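Membrane-anchored mycosin mycp1 (PDB 4HVL) probably acts as a subtilisin-like serine endopeptidase, a membrane-anchored mycosin that is an essential component of the type VII (ESX-1) secretion system. Local coordinates at residues 256-261 and 277-283. Numbering follows the deposited sequence.
Sequences LTVGGI and VGAAAPA
I261, T257 and A279 bury the most surface where the last two strands of the parallel subtilisin-fold sheet pair, 256-261 and the outermost, 277-282. As in parallel sheets, G259 grips both neighbours of A280, the residue it faces: it gives its N-H to A279 O (2.8 Å) and accepts A281 N at its own O. A281 O receives I261 N, which stands 41° above the carbonyl plane. T257 O takes G278 N at 2.9 Å and, more weakly, A279 N. CG2 of T257 lies loosely alongside V277 CA, while OG1 bonds to A249 O. On one face the methyl of A279 meets L256 CD1, and V258 CG1, anti to its backbone N (chi1 -170°), passes over A280 CA to the methyl of A281; L256 and V258 also pack on helix 311-328. The A280 methyl lies on the other face, 4.2 Å from I261 CG2. With chi1 at 57°, I261 CG1 sits between N and carbonyl carbon and lies 3.5 Å from A281 O. The A283 side chain is about 8 Å from that of S312, the predicted charge-relay serine. A283 N closes the pairing on I261 O, nearly in line with that carbonyl, at 2.9 Å.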
ATOM      1  N   LEU A 256       7.085   5.360   4.355  1.00 18.62           N
ATOM      2  CA  LEU A 256       7.423   5.728   2.979  1.00 17.54           C
ATOM      3  C   LEU A 256       6.165   5.597   2.090  1.00 16.47           C
ATOM      4  O   LEU A 256       5.636   4.506   1.852  1.00 15.90           O
ATOM      5  CB  LEU A 256       8.556   4.848   2.461  1.00 17.63           C
ATOM      6  CG  LEU A 256       8.966   4.995   0.995  1.00 17.57           C
ATOM      7  CD1 LEU A 256       9.380   6.439   0.733  1.00 17.87           C
ATOM      8  CD2 LEU A 256      10.085   4.029   0.637  1.00 18.05           C
ATOM      9  N   THR A 257       5.703   6.737   1.603  1.00 16.05           N
ATOM     10  CA  THR A 257       4.498   6.823   0.817  1.00 15.30           C
ATOM     11  C   THR A 257       4.830   6.802  -0.668  1.00 15.22           C
ATOM     12  O   THR A 257       5.686   7.555  -1.138  1.00 15.18           O
ATOM     13  CB  THR A 257       3.735   8.103   1.208  1.00 15.39           C
ATOM     14  OG1 THR A 257       3.322   7.974   2.566  1.00 15.08           O
ATOM     15  CG2 THR A 257       2.518   8.350   0.311  1.00 15.12           C
ATOM     16  N   VAL A 258       4.142   5.921  -1.395  1.00 14.98           N
ATOM     17  CA  VAL A 258       4.503   5.580  -2.759  1.00 15.19           C
ATOM     18  C   VAL A 258       3.414   5.983  -3.768  1.00 14.94           C
ATOM     19  O   VAL A 258       2.277   5.466  -3.736  1.00 14.34           O
ATOM     20  CB  VAL A 258       4.782   4.060  -2.899  1.00 15.02           C
ATOM     21  CG1 VAL A 258       5.389   3.732  -4.257  1.00 15.40           C
ATOM     22  CG2 VAL A 258       5.688   3.584  -1.778  1.00 15.18           C
ATOM     23  N   GLY A 259       3.796   6.878  -4.677  1.00 14.87           N
ATOM     24  CA  GLY A 259       2.968   7.276  -5.814  1.00 14.97           C
ATOM     25  C   GLY A 259       3.151   6.355  -7.007  1.00 15.05           C
ATOM     26  O   GLY A 259       3.990   5.457  -6.986  1.00 15.36           O
ATOM     27  N   GLY A 260       2.363   6.575  -8.053  1.00 15.39           N
ATOM     28  CA  GLY A 260       2.287   5.650  -9.203  1.00 15.82           C
ATOM     29  C   GLY A 260       2.889   6.226 -10.459  1.00 17.12           C
ATOM     30  O   GLY A 260       2.790   7.413 -10.688  1.00 17.04           O
ATOM     31  N   ILE A 261       3.553   5.376 -11.240  1.00 17.84           N
ATOM     32  CA  ILE A 261       3.917   5.714 -12.603  1.00 19.63           C
ATOM     33  C   ILE A 261       3.363   4.682 -13.564  1.00 20.53           C
ATOM     34  O   ILE A 261       3.065   3.542 -13.164  1.00 20.32           O
ATOM     35  CB  ILE A 261       5.450   5.821 -12.824  1.00 20.16           C
ATOM     36  CG1 ILE A 261       6.162   4.523 -12.431  1.00 19.93           C
ATOM     37  CG2 ILE A 261       6.016   7.016 -12.074  1.00 19.89           C
ATOM     38  CD1 ILE A 261       7.251   4.142 -13.389  1.00 20.80           C
ATOM     39  N   VAL A 277       4.649  12.411  -0.185  1.00 15.94           N
ATOM     40  CA  VAL A 277       5.029  11.338  -1.118  1.00 15.70           C
ATOM     41  C   VAL A 277       6.572  11.258  -1.165  1.00 16.01           C
ATOM     42  O   VAL A 277       7.231  12.285  -1.301  1.00 16.48           O
ATOM     43  CB  VAL A 277       4.441  11.595  -2.528  1.00 15.89           C
ATOM     44  CG1 VAL A 277       4.872  10.509  -3.515  1.00 16.35           C
ATOM     45  CG2 VAL A 277       2.933  11.694  -2.466  1.00 15.76           C
ATOM     46  N   GLY A 278       7.123  10.049  -1.031  1.00 20.06           N
ATOM     47  CA  GLY A 278       8.577   9.816  -0.943  1.00 19.55           C
ATOM     48  C   GLY A 278       9.205   9.098  -2.134  1.00 18.82           C
ATOM     49  O   GLY A 278      10.402   9.218  -2.385  1.00 18.86           O
ATOM     50  N   ALA A 279       8.397   8.360  -2.888  1.00 18.21           N
ATOM     51  CA  ALA A 279       8.898   7.535  -3.959  1.00 17.45           C
ATOM     52  C   ALA A 279       7.750   7.119  -4.873  1.00 17.18           C
ATOM     53  O   ALA A 279       6.572   7.419  -4.598  1.00 17.01           O
ATOM     54  CB  ALA A 279       9.568   6.306  -3.382  1.00 17.08           C
ATOM     55  N   ALA A 280       8.101   6.436  -5.957  1.00 16.44           N
ATOM     56  CA  ALA A 280       7.105   5.903  -6.866  1.00 16.23           C
ATOM     57  C   ALA A 280       7.505   4.565  -7.462  1.00 15.61           C
ATOM     58  O   ALA A 280       8.664   4.143  -7.383  1.00 15.38           O
ATOM     59  CB  ALA A 280       6.818   6.904  -7.977  1.00 17.05           C
ATOM     60  N   ALA A 281       6.511   3.903  -8.052  1.00 15.25           N
ATOM     61  CA  ALA A 281       6.690   2.605  -8.648  1.00 14.85           C
ATOM     62  C   ALA A 281       5.518   2.289  -9.619  1.00 15.10           C
ATOM     63  O   ALA A 281       4.538   3.032  -9.665  1.00 14.88           O
ATOM     64  CB  ALA A 281       6.815   1.563  -7.544  1.00 14.42           C
ATOM     65  N   PRO A 282       5.642   1.222 -10.438  1.00 14.94           N
ATOM     66  CA  PRO A 282       4.611   0.951 -11.433  1.00 15.19           C
ATOM     67  C   PRO A 282       3.228   0.751 -10.805  1.00 15.09           C
ATOM     68  O   PRO A 282       3.098   0.069  -9.784  1.00 14.21           O
ATOM     69  CB  PRO A 282       5.096  -0.329 -12.073  1.00 15.18           C
ATOM     70  CG  PRO A 282       6.580  -0.195 -12.008  1.00 15.43           C
ATOM     71  CD  PRO A 282       6.787   0.326 -10.616  1.00 15.12           C
ATOM     72  N   ALA A 283       2.226   1.354 -11.428  1.00 16.14           N
ATOM     73  CA  ALA A 283       0.863   1.389 -10.891  1.00 16.77           C
ATOM     74  C   ALA A 283      -0.228   1.234 -11.965  1.00 17.73           C
ATOM     75  O   ALA A 283      -1.412   1.332 -11.643  1.00 18.00           O
ATOM     76  CB  ALA A 283       0.676   2.705 -10.149  1.00 17.32           C
TER